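Local coordinates for ribosomal protein L11 methyltransferase (Lactobacillus delbrueckii subsp. bulgaricus ATCC BAA-365, PDB 3GRZ) that probably methylates ribosomal protein L11 on lysine, using S-adenosyl-L-methionine as methyl donor, the present chain being its C-terminal catalytic methyltransferase part, at residues Asp27-Phe39 with Thr69-Leu81. Residues are numbered along the deposited sequence; the frame is centred on the assembly and turned at random. Where two conformers were deposited one is given.
Sequences DQEIIRLDPGLAF and TGSGILAIAAHKL
At chi1 -64°, Ile31 turns CG2 opposite its backbone N and CG1 opposite the carbonyl carbon, and both branches of this strand residue reach helix 73-80, the helix that follows the glycine-rich turn of a Rossmann-like methyltransferase fold. The example illustrates how a small outlying sheet closes over such a helix: strand 29-33, hydrogen-bonded to strand 12-16, runs roughly antiparallel to it at 9.8 Å between axes. Ile31 CG2 lies 3.6 Å from Ile73 CD1, with Ile73 set crosswise to Ile31, while Ile31 CD1 rests 3.8 Å from Ala77 CB. Leu33 CD1 extends the apolar seam to Ile73 CD1. Near the turn, the poorly ordered Phe39 lays a ring face over Gly70 CA in a CH-pi contact; Gly70 N hydrogen-bonds OD2 of Asp90, a residue predicted to bind S-adenosyl-L-methionine. Ser71 OG accepts from Ile73 N, forming an ST turn at the helix start. At the other end of the strand, the aliphatic part of Lys80 runs alongside Ile31 in the opposite sense, and a bend at chi4 (-56°) brings NZ to Glu29 OE1 in a salt bridge of 2.8 Å, met from above the carboxylate plane; a water joins NZ to Ile30 O.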
ATOM      1  N   ASP B  27      -1.139   8.076 -15.659  1.00 56.20           N
ATOM      2  CA  ASP B  27      -1.329   8.683 -14.337  1.00 50.44           C
ATOM      3  C   ASP B  27      -0.441   8.095 -13.228  1.00 50.99           C
ATOM      4  O   ASP B  27      -0.613   8.434 -12.049  1.00 53.78           O
ATOM      5  CB  ASP B  27      -2.802   8.618 -13.925  1.00 55.70           C
ATOM      6  CG  ASP B  27      -3.316   7.192 -13.803  1.00 62.38           C
ATOM      7  OD1 ASP B  27      -2.933   6.335 -14.636  1.00 53.62           O
ATOM      8  OD2 ASP B  27      -4.108   6.934 -12.866  1.00 67.39           O
ATOM      9  N   GLN B  28       0.497   7.218 -13.590  1.00 45.53           N
ATOM     10  CA  GLN B  28       1.533   6.804 -12.639  1.00 43.30           C
ATOM     11  C   GLN B  28       2.503   7.969 -12.467  1.00 44.73           C
ATOM     12  O   GLN B  28       3.152   8.391 -13.426  1.00 43.46           O
ATOM     13  CB  GLN B  28       2.285   5.556 -13.105  1.00 40.74           C
ATOM     14  CG  GLN B  28       3.319   5.067 -12.085  1.00 28.49           C
ATOM     15  CD  GLN B  28       4.146   3.921 -12.587  1.00 38.20           C
ATOM     16  OE1 GLN B  28       4.541   3.898 -13.750  1.00 43.58           O
ATOM     17  NE2 GLN B  28       4.436   2.963 -11.712  1.00 38.04           N
ATOM     18  N   GLU B  29       2.567   8.496 -11.249  1.00 43.01           N
ATOM     19  CA  GLU B  29       3.425   9.633 -10.935  1.00 42.81           C
ATOM     20  C   GLU B  29       4.912   9.262 -11.044  1.00 41.75           C
ATOM     21  O   GLU B  29       5.362   8.238 -10.510  1.00 36.60           O
ATOM     22  CB  GLU B  29       3.102  10.151  -9.533  1.00 42.12           C
ATOM     23  CG  GLU B  29       3.628  11.529  -9.240  1.00 56.65           C
ATOM     24  CD  GLU B  29       2.810  12.642  -9.892  1.00 60.40           C
ATOM     25  OE1 GLU B  29       3.425  13.498 -10.563  1.00 62.13           O
ATOM     26  OE2 GLU B  29       1.565  12.661  -9.729  1.00 55.35           O
ATOM     27  N   ILE B  30       5.668  10.091 -11.758  1.00 38.01           N
ATOM     28  CA  ILE B  30       7.103   9.862 -11.909  1.00 37.81           C
ATOM     29  C   ILE B  30       7.851  10.870 -11.052  1.00 39.56           C
ATOM     30  O   ILE B  30       7.689  12.087 -11.214  1.00 40.47           O
ATOM     31  CB  ILE B  30       7.551   9.956 -13.390  1.00 41.43           C
ATOM     32  CG1 ILE B  30       6.765   8.969 -14.278  1.00 46.57           C
ATOM     33  CG2 ILE B  30       9.055   9.744 -13.529  1.00 40.77           C
ATOM     34  CD1 ILE B  30       6.724   7.503 -13.794  1.00 41.06           C
ATOM     35  N   ILE B  31       8.636  10.367 -10.106  1.00 33.12           N
ATOM     36  CA  ILE B  31       9.425  11.253  -9.268  1.00 34.59           C
ATOM     37  C   ILE B  31      10.884  11.203  -9.718  1.00 35.68           C
ATOM     38  O   ILE B  31      11.537  10.157  -9.640  1.00 34.13           O
ATOM     39  CB  ILE B  31       9.267  10.935  -7.768  1.00 35.94           C
ATOM     40  CG1 ILE B  31       7.817  11.182  -7.340  1.00 38.42           C
ATOM     41  CG2 ILE B  31      10.234  11.779  -6.931  1.00 31.18           C
ATOM     42  CD1 ILE B  31       7.553  10.877  -5.881  1.00 40.56           C
ATOM     43  N   ARG B  32      11.354  12.341 -10.227  1.00 36.54           N
ATOM     44  CA  ARG B  32      12.743  12.480 -10.640  0.50 35.53           C
ATOM     45  C   ARG B  32      13.641  12.849  -9.462  1.00 34.07           C
ATOM     46  O   ARG B  32      13.334  13.752  -8.678  1.00 33.28           O
ATOM     47  CB  ARG B  32      12.863  13.482 -11.788  0.50 35.29           C
ATOM     48  CG  ARG B  32      12.073  13.040 -13.008  0.50 44.40           C
ATOM     49  CD  ARG B  32      12.299  13.912 -14.233  0.50 50.67           C
ATOM     50  NE  ARG B  32      11.744  13.257 -15.416  0.50 59.32           N
ATOM     51  CZ  ARG B  32      12.424  12.422 -16.198  0.50 60.58           C
ATOM     52  NH1 ARG B  32      11.831  11.863 -17.246  0.50 59.58           N
ATOM     53  NH2 ARG B  32      13.700  12.153 -15.944  0.50 55.80           N
ATOM     54  N   LEU B  33      14.743  12.113  -9.325  1.00 29.70           N
ATOM     55  CA  LEU B  33      15.732  12.367  -8.286  1.00 35.94           C
ATOM     56  C   LEU B  33      17.123  12.442  -8.914  1.00 42.73           C
ATOM     57  O   LEU B  33      17.416  11.727  -9.870  1.00 42.72           O
ATOM     58  CB  LEU B  33      15.720  11.259  -7.227  1.00 37.81           C
ATOM     59  CG  LEU B  33      14.515  10.998  -6.309  1.00 37.53           C
ATOM     60  CD1 LEU B  33      14.867   9.915  -5.308  1.00 37.86           C
ATOM     61  CD2 LEU B  33      14.053  12.253  -5.574  1.00 31.57           C
ATOM     62  N   ASP B  34      17.973  13.304  -8.362  1.00 40.47           N
ATOM     63  CA  ASP B  34      19.340  13.481  -8.851  1.00 45.32           C
ATOM     64  C   ASP B  34      20.287  12.643  -7.983  1.00 46.79           C
ATOM     65  O   ASP B  34      20.474  12.942  -6.803  1.00 48.67           O
ATOM     66  CB  ASP B  34      19.713  14.977  -8.847  1.00 45.60           C
ATOM     67  CG  ASP B  34      21.115  15.267  -9.431  1.00 50.54           C
ATOM     68  OD1 ASP B  34      21.927  14.336  -9.661  1.00 44.42           O
ATOM     69  OD2 ASP B  34      21.403  16.458  -9.658  1.00 46.25           O
ATOM     70  N   PRO B  35      20.889  11.588  -8.574  1.00 53.86           N
ATOM     71  CA  PRO B  35      21.770  10.651  -7.872  1.00 55.58           C
ATOM     72  C   PRO B  35      23.085  11.280  -7.435  1.00 51.97           C
ATOM     73  O   PRO B  35      23.725  10.776  -6.515  1.00 59.19           O
ATOM     74  CB  PRO B  35      22.048   9.575  -8.929  1.00 56.67           C
ATOM     75  CG  PRO B  35      20.986   9.742  -9.940  1.00 59.71           C
ATOM     76  CD  PRO B  35      20.760  11.212  -9.991  1.00 55.92           C
ATOM     77  N   GLY B  36      23.473  12.369  -8.092  1.00 53.38           N
ATOM     78  CA  GLY B  36      24.660  13.137  -7.716  1.00 53.87           C
ATOM     79  C   GLY B  36      24.521  13.867  -6.389  1.00 54.08           C
ATOM     80  O   GLY B  36      25.523  14.200  -5.756  1.00 55.84           O
ATOM     81  N   LEU B  37      23.281  14.122  -5.970  1.00 46.31           N
ATOM     82  CA  LEU B  37      23.026  14.744  -4.675  1.00 47.26           C
ATOM     83  C   LEU B  37      23.053  13.678  -3.593  1.00 45.32           C
ATOM     84  O   LEU B  37      22.977  12.483  -3.889  1.00 52.67           O
ATOM     85  CB  LEU B  37      21.689  15.494  -4.678  1.00 42.89           C
ATOM     86  CG  LEU B  37      21.542  16.613  -5.712  1.00 52.06           C
ATOM     87  CD1 LEU B  37      20.102  17.076  -5.785  1.00 52.27           C
ATOM     88  CD2 LEU B  37      22.487  17.784  -5.413  1.00 53.19           C
ATOM     89  N   ALA B  38      23.177  14.104  -2.343  1.00 48.37           N
ATOM     90  CA  ALA B  38      23.186  13.169  -1.217  1.00 61.32           C
ATOM     91  C   ALA B  38      21.814  12.498  -1.022  1.00 64.94           C
ATOM     92  O   ALA B  38      20.778  13.051  -1.431  1.00 64.16           O
ATOM     93  CB  ALA B  38      23.645  13.876   0.067  1.00 60.92           C
ATOM     94  N   PHE B  39      21.834  11.307  -0.413  1.00 68.94           N
ATOM     95  CA  PHE B  39      20.637  10.495  -0.094  1.00 69.45           C
ATOM     96  C   PHE B  39      19.795  10.071  -1.305  1.00 69.94           C
ATOM     97  O   PHE B  39      20.321   9.703  -2.356  1.00 69.30           O
ATOM     98  CB  PHE B  39      19.743  11.188   0.947  1.00 70.40           C
ATOM     99  CG  PHE B  39      20.497  11.788   2.105  1.00 75.30           C
ATOM    100  CD1 PHE B  39      20.969  10.981   3.139  1.00 77.69           C
ATOM    101  CD2 PHE B  39      20.721  13.165   2.170  1.00 70.64           C
ATOM    102  CE1 PHE B  39      21.661  11.532   4.211  1.00 77.97           C
ATOM    103  CE2 PHE B  39      21.411  13.721   3.235  1.00 71.40           C
ATOM    104  CZ  PHE B  39      21.883  12.902   4.255  1.00 74.41           C
ATOM    105  N   THR B  69      14.244  13.949   6.129  1.00 26.59           N
ATOM    106  CA  THR B  69      13.793  13.880   4.735  1.00 32.16           C
ATOM    107  C   THR B  69      14.826  13.332   3.723  1.00 32.99           C
ATOM    108  O   THR B  69      14.442  12.772   2.684  1.00 29.37           O
ATOM    109  CB  THR B  69      13.199  15.253   4.280  1.00 30.80           C
ATOM    110  OG1 THR B  69      12.420  15.086   3.094  1.00 34.99           O
ATOM    111  CG2 THR B  69      14.300  16.281   4.007  1.00 36.17           C
ATOM    112  N   GLY B  70      16.119  13.472   4.043  1.00 30.78           N
ATOM    113  CA  GLY B  70      17.209  12.987   3.181  1.00 31.90           C
ATOM    114  C   GLY B  70      17.158  13.635   1.817  1.00 30.42           C
ATOM    115  O   GLY B  70      17.376  14.838   1.678  1.00 32.16           O
ATOM    116  N   SER B  71      16.785  12.836   0.823  1.00 32.32           N
ATOM    117  CA  SER B  71      16.669  13.282  -0.562  1.00 30.17           C
ATOM    118  C   SER B  71      15.385  14.085  -0.819  1.00 30.13           C
ATOM    119  O   SER B  71      15.251  14.737  -1.863  1.00 29.07           O
ATOM    120  CB  SER B  71      16.661  12.066  -1.478  1.00 29.65           C
ATOM    121  OG  SER B  71      15.444  11.363  -1.315  1.00 31.91           O
ATOM    122  N   GLY B  72      14.436  13.993   0.112  1.00 30.72           N
ATOM    123  CA  GLY B  72      13.124  14.644  -0.021  1.00 34.00           C
ATOM    124  C   GLY B  72      12.062  13.780  -0.676  1.00 28.31           C
ATOM    125  O   GLY B  72      10.948  14.239  -0.891  1.00 32.95           O
ATOM    126  N   ILE B  73      12.403  12.527  -1.002  1.00 27.87           N
ATOM    127  CA  ILE B  73      11.504  11.634  -1.760  1.00 32.26           C
ATOM    128  C   ILE B  73      10.071  11.561  -1.171  1.00 29.28           C
ATOM    129  O   ILE B  73       9.090  11.761  -1.897  1.00 29.15           O
ATOM    130  CB  ILE B  73      12.136  10.198  -1.973  1.00 32.56           C
ATOM    131  CG1 ILE B  73      11.190   9.248  -2.711  1.00 32.85           C
ATOM    132  CG2 ILE B  73      12.588   9.546  -0.656  1.00 26.71           C
ATOM    133  CD1 ILE B  73      10.907   9.635  -4.127  1.00 40.41           C
ATOM    134  N   LEU B  74       9.969  11.317   0.138  1.00 25.57           N
ATOM    135  CA  LEU B  74       8.663  11.171   0.777  1.00 29.43           C
ATOM    136  C   LEU B  74       7.895  12.493   0.861  1.00 30.72           C
ATOM    137  O   LEU B  74       6.676  12.509   0.674  1.00 31.22           O
ATOM    138  CB  LEU B  74       8.784  10.511   2.146  1.00 26.39           C
ATOM    139  CG  LEU B  74       9.434   9.121   2.236  1.00 31.29           C
ATOM    140  CD1 LEU B  74       9.463   8.645   3.680  1.00 29.19           C
ATOM    141  CD2 LEU B  74       8.744   8.092   1.335  1.00 27.94           C
ATOM    142  N   ALA B  75       8.603  13.600   1.101  1.00 29.49           N
ATOM    143  CA  ALA B  75       7.972  14.932   1.081  1.00 31.02           C
ATOM    144  C   ALA B  75       7.397  15.218  -0.304  1.00 26.76           C
ATOM    145  O   ALA B  75       6.270  15.694  -0.429  1.00 27.76           O
ATOM    146  CB  ALA B  75       8.973  16.022   1.490  1.00 27.98           C
ATOM    147  N   ILE B  76       8.166  14.894  -1.337  1.00 26.89           N
ATOM    148  CA  ILE B  76       7.731  15.093  -2.726  1.00 28.23           C
ATOM    149  C   ILE B  76       6.509  14.221  -3.077  1.00 29.54           C
ATOM    150  O   ILE B  76       5.552  14.689  -3.674  1.00 29.01           O
ATOM    151  CB  ILE B  76       8.902  14.826  -3.711  1.00 27.76           C
ATOM    152  CG1 ILE B  76       9.959  15.934  -3.567  1.00 24.66           C
ATOM    153  CG2 ILE B  76       8.417  14.730  -5.180  1.00 28.57           C
ATOM    154  CD1 ILE B  76      11.355  15.514  -4.074  1.00 35.08           C
ATOM    155  N   ALA B  77       6.566  12.953  -2.701  1.00 30.27           N
ATOM    156  CA  ALA B  77       5.468  12.033  -2.936  1.00 30.73           C
ATOM    157  C   ALA B  77       4.201  12.457  -2.204  1.00 28.53           C
ATOM    158  O   ALA B  77       3.118  12.404  -2.773  1.00 29.97           O
ATOM    159  CB  ALA B  77       5.870  10.666  -2.507  1.00 30.70           C
ATOM    160  N   ALA B  78       4.346  12.894  -0.955  1.00 28.19           N
ATOM    161  CA  ALA B  78       3.210  13.400  -0.193  1.00 29.92           C
ATOM    162  C   ALA B  78       2.570  14.591  -0.894  1.00 29.89           C
ATOM    163  O   ALA B  78       1.342  14.661  -0.986  1.00 31.68           O
ATOM    164  CB  ALA B  78       3.636  13.772   1.235  1.00 21.64           C
ATOM    165  N   HIS B  79       3.402  15.509  -1.411  1.00 30.49           N
ATOM    166  CA  HIS B  79       2.908  16.704  -2.121  1.00 27.51           C
ATOM    167  C   HIS B  79       2.100  16.293  -3.349  1.00 30.40           C
ATOM    168  O   HIS B  79       0.997  16.796  -3.579  1.00 30.15           O
ATOM    169  CB  HIS B  79       4.071  17.635  -2.511  1.00 26.23           C
ATOM    170  CG  HIS B  79       3.640  18.919  -3.146  1.00 33.56           C
ATOM    171  ND1 HIS B  79       3.327  19.023  -4.487  1.00 33.15           N
ATOM    172  CD2 HIS B  79       3.480  20.158  -2.626  1.00 31.33           C
ATOM    173  CE1 HIS B  79       2.980  20.266  -4.761  1.00 30.16           C
ATOM    174  NE2 HIS B  79       3.067  20.976  -3.651  1.00 37.74           N
ATOM    175  N   LYS B  80       2.656  15.372  -4.130  1.00 28.90           N
ATOM    176  CA  LYS B  80       2.002  14.899  -5.356  1.00 34.21           C
ATOM    177  C   LYS B  80       0.692  14.148  -5.066  1.00 35.82           C
ATOM    178  O   LYS B  80      -0.264  14.230  -5.843  1.00 32.66           O
ATOM    179  CB  LYS B  80       2.957  14.017  -6.148  1.00 33.65           C
ATOM    180  CG  LYS B  80       4.013  14.823  -6.894  1.00 41.83           C
ATOM    181  CD  LYS B  80       5.219  13.972  -7.209  1.00 57.11           C
ATOM    182  CE  LYS B  80       6.144  14.648  -8.208  1.00 64.34           C
ATOM    183  NZ  LYS B  80       5.461  15.020  -9.477  1.00 57.61           N
ATOM    184  N   LEU B  81       0.653  13.461  -3.923  1.00 31.23           N
ATOM    185  CA  LEU B  81      -0.543  12.731  -3.483  1.00 34.14           C
ATOM    186  C   LEU B  81      -1.613  13.617  -2.854  1.00 34.90           C
ATOM    187  O   LEU B  81      -2.625  13.114  -2.371  1.00 34.70           O
ATOM    188  CB  LEU B  81      -0.169  11.583  -2.539  1.00 30.27           C
ATOM    189  CG  LEU B  81       0.538  10.411  -3.229  1.00 38.01           C
ATOM    190  CD1 LEU B  81       1.040   9.408  -2.214  1.00 38.36           C
ATOM    191  CD2 LEU B  81      -0.346   9.727  -4.261  1.00 34.99           C
TER
HETATM  192  O   HOH W   1       7.384  14.868 -11.387  1.00 51.46           O